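Local coordinates for protein beta-phosphoglucomutase (Bacteroides vulgatus, PDB 3DV9) that probably interconverts beta-glucose 1-phosphate and glucose 6-phosphate as a magnesium-dependent phosphoglucomutase of the haloacid dehalogenase superfamily, at residues Ala107-Gly112 / Asn143-Gly148. Sequence-based numbering, arbitrary orientation.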
loop_
_atom_site.group_PDB
_atom_site.type_symbol
_atom_site.label_atom_id
_atom_site.label_comp_id
_atom_site.label_asym_id
_atom_site.label_seq_id
_atom_site.Cartn_x
_atom_site.Cartn_y
_atom_site.Cartn_z
ATOM N N ALA A 107 8.638 0.058 13.992
ATOM C CA ALA A 107 8.953 0.841 12.790
ATOM C C ALA A 107 8.666 2.288 13.092
ATOM O O ALA A 107 7.640 2.604 13.736
ATOM C CB ALA A 107 8.119 0.365 11.603
ATOM N N GLU A 108 9.569 3.166 12.655
ATOM C CA GLU A 108 9.314 4.610 12.683
ATOM C C GLU A 108 8.127 5.024 11.810
ATOM O O GLU A 108 7.853 4.410 10.790
ATOM C CB GLU A 108 10.533 5.369 12.197
ATOM C CG GLU A 108 11.624 5.401 13.227
ATOM C CD GLU A 108 12.832 6.205 12.799
ATOM O OE1 GLU A 108 12.938 6.609 11.609
ATOM O OE2 GLU A 108 13.693 6.403 13.667
ATOM N N ARG A 109 7.444 6.095 12.194
ATOM C CA ARG A 109 6.526 6.764 11.217
ATOM C C ARG A 109 7.359 7.291 10.039
ATOM O O ARG A 109 8.522 7.736 10.207
ATOM C CB ARG A 109 5.813 7.967 11.830
ATOM C CG ARG A 109 4.923 7.644 13.015
ATOM C CD ARG A 109 4.388 8.968 13.578
ATOM N NE ARG A 109 5.415 9.797 14.219
ATOM C CZ ARG A 109 5.969 9.551 15.412
ATOM N NH1 ARG A 109 6.900 10.385 15.885
ATOM N NH2 ARG A 109 5.630 8.490 16.137
HETATM N N MSE A 110 6.780 7.228 8.851
HETATM C CA MSE A 110 7.420 7.848 7.681
HETATM C C MSE A 110 7.357 9.355 7.894
HETATM O O MSE A 110 6.284 9.872 8.158
HETATM C CB MSE A 110 6.664 7.523 6.392
HETATM C CG MSE A 110 7.200 6.357 5.665
HETATM SE SE MSE A 110 9.073 6.414 5.074
HETATM C CE MSE A 110 8.951 4.585 4.399
ATOM N N PRO A 111 8.501 10.064 7.762
ATOM C CA PRO A 111 8.432 11.515 7.793
ATOM C C PRO A 111 7.448 12.002 6.715
ATOM O O PRO A 111 7.387 11.448 5.599
ATOM C CB PRO A 111 9.857 11.942 7.428
ATOM C CG PRO A 111 10.707 10.832 8.030
ATOM C CD PRO A 111 9.894 9.618 7.563
ATOM N N GLY A 112 6.664 13.009 7.080
ATOM C CA GLY A 112 5.629 13.550 6.217
ATOM C C GLY A 112 4.285 12.870 6.383
ATOM O O GLY A 112 3.277 13.485 6.080
ATOM N N ASN A 143 -3.171 4.114 16.266
ATOM C CA ASN A 143 -3.691 5.163 17.160
ATOM C C ASN A 143 -2.579 5.934 17.845
ATOM O O ASN A 143 -2.668 7.150 18.002
ATOM C CB ASN A 143 -4.635 4.593 18.230
ATOM C CG ASN A 143 -5.233 5.689 19.134
ATOM O OD1 ASN A 143 -5.853 6.650 18.649
ATOM N ND2 ASN A 143 -5.045 5.546 20.442
ATOM N N HIS A 144 -1.542 5.228 18.295
ATOM C CA HIS A 144 -0.421 5.812 19.021
ATOM C C HIS A 144 0.428 6.752 18.131
ATOM O O HIS A 144 1.108 7.673 18.623
ATOM C CB HIS A 144 0.432 4.627 19.493
ATOM C CG HIS A 144 1.706 5.003 20.174
ATOM N ND1 HIS A 144 1.743 5.730 21.344
ATOM C CD2 HIS A 144 2.991 4.716 19.868
ATOM C CE1 HIS A 144 2.999 5.888 21.725
ATOM N NE2 HIS A 144 3.779 5.281 20.846
ATOM N N ASN A 145 0.441 6.458 16.829
ATOM C CA ASN A 145 1.309 7.168 15.883
ATOM C C ASN A 145 0.563 8.205 15.067
ATOM O O ASN A 145 1.128 9.179 14.639
ATOM C CB ASN A 145 2.056 6.198 14.979
ATOM C CG ASN A 145 3.132 5.496 15.704
ATOM O OD1 ASN A 145 4.271 5.966 15.734
ATOM N ND2 ASN A 145 2.789 4.379 16.339
ATOM N N PHE A 146 -0.731 7.969 14.858
ATOM C CA PHE A 146 -1.580 8.873 14.057
ATOM C C PHE A 146 -2.875 9.139 14.852
ATOM O O PHE A 146 -3.958 8.623 14.479
ATOM C CB PHE A 146 -1.849 8.217 12.664
ATOM C CG PHE A 146 -0.580 7.798 11.952
ATOM C CD1 PHE A 146 0.271 8.753 11.402
ATOM C CD2 PHE A 146 -0.213 6.442 11.876
ATOM C CE1 PHE A 146 1.485 8.360 10.744
ATOM C CE2 PHE A 146 0.974 6.032 11.249
ATOM C CZ PHE A 146 1.843 6.988 10.682
ATOM N N PRO A 147 -2.769 9.898 15.948
ATOM C CA PRO A 147 -3.873 9.922 16.921
ATOM C C PRO A 147 -5.183 10.489 16.329
ATOM O O PRO A 147 -5.206 11.593 15.747
ATOM C CB PRO A 147 -3.334 10.801 18.083
ATOM C CG PRO A 147 -1.869 10.859 17.903
ATOM C CD PRO A 147 -1.646 10.752 16.393
ATOM N N GLY A 148 -6.253 9.699 16.424
ATOM C CA GLY A 148 -7.569 10.077 15.929
ATOM C C GLY A 148 -7.733 10.156 14.416
ATOM O O GLY A 148 -8.756 10.660 13.931
#
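Arg109 lays its aliphatic stem against Asn145 and the Phe146 ring, its CG 3.9 Å from CZ of Phe146 and 3.8 Å from CB of Asn145. A bend at chi3 (-69°) then turns the guanidinium back to the amide, where NH2 of Arg109 donates to OD1 of Asn145 over 2.9 Å. The oxygen lies close to the guanidinium plane, but the N-H...O angle of 148° leaves the bond somewhat bent; the two planar groups are turned 36° from each other. Asparagine suits the last turn of helix 139-145 because its amide serves two ways: OD1 accepts from the arginine while ND2 donates to the carbonyl O of Arg141, which fixes the amide's rotation. Arginine suits the exposed loop, combining a greasy stem with a charged end. Phe146, the first residue beyond the helix, has a large, flat apolar ring that fills a buried place between the Arg109 stem, CB of Asn145 (3.8 Å above one face, offset toward the rim), Phe35, which meets it edge-to-face, and Leu114 and Leu117 of helix 113-122. The contact thus ties the end of one helix to the loop leading into another, at the periphery of the Rossmann-like core domain, whose parallel sheet is characteristic of the haloacid dehalogenase fold.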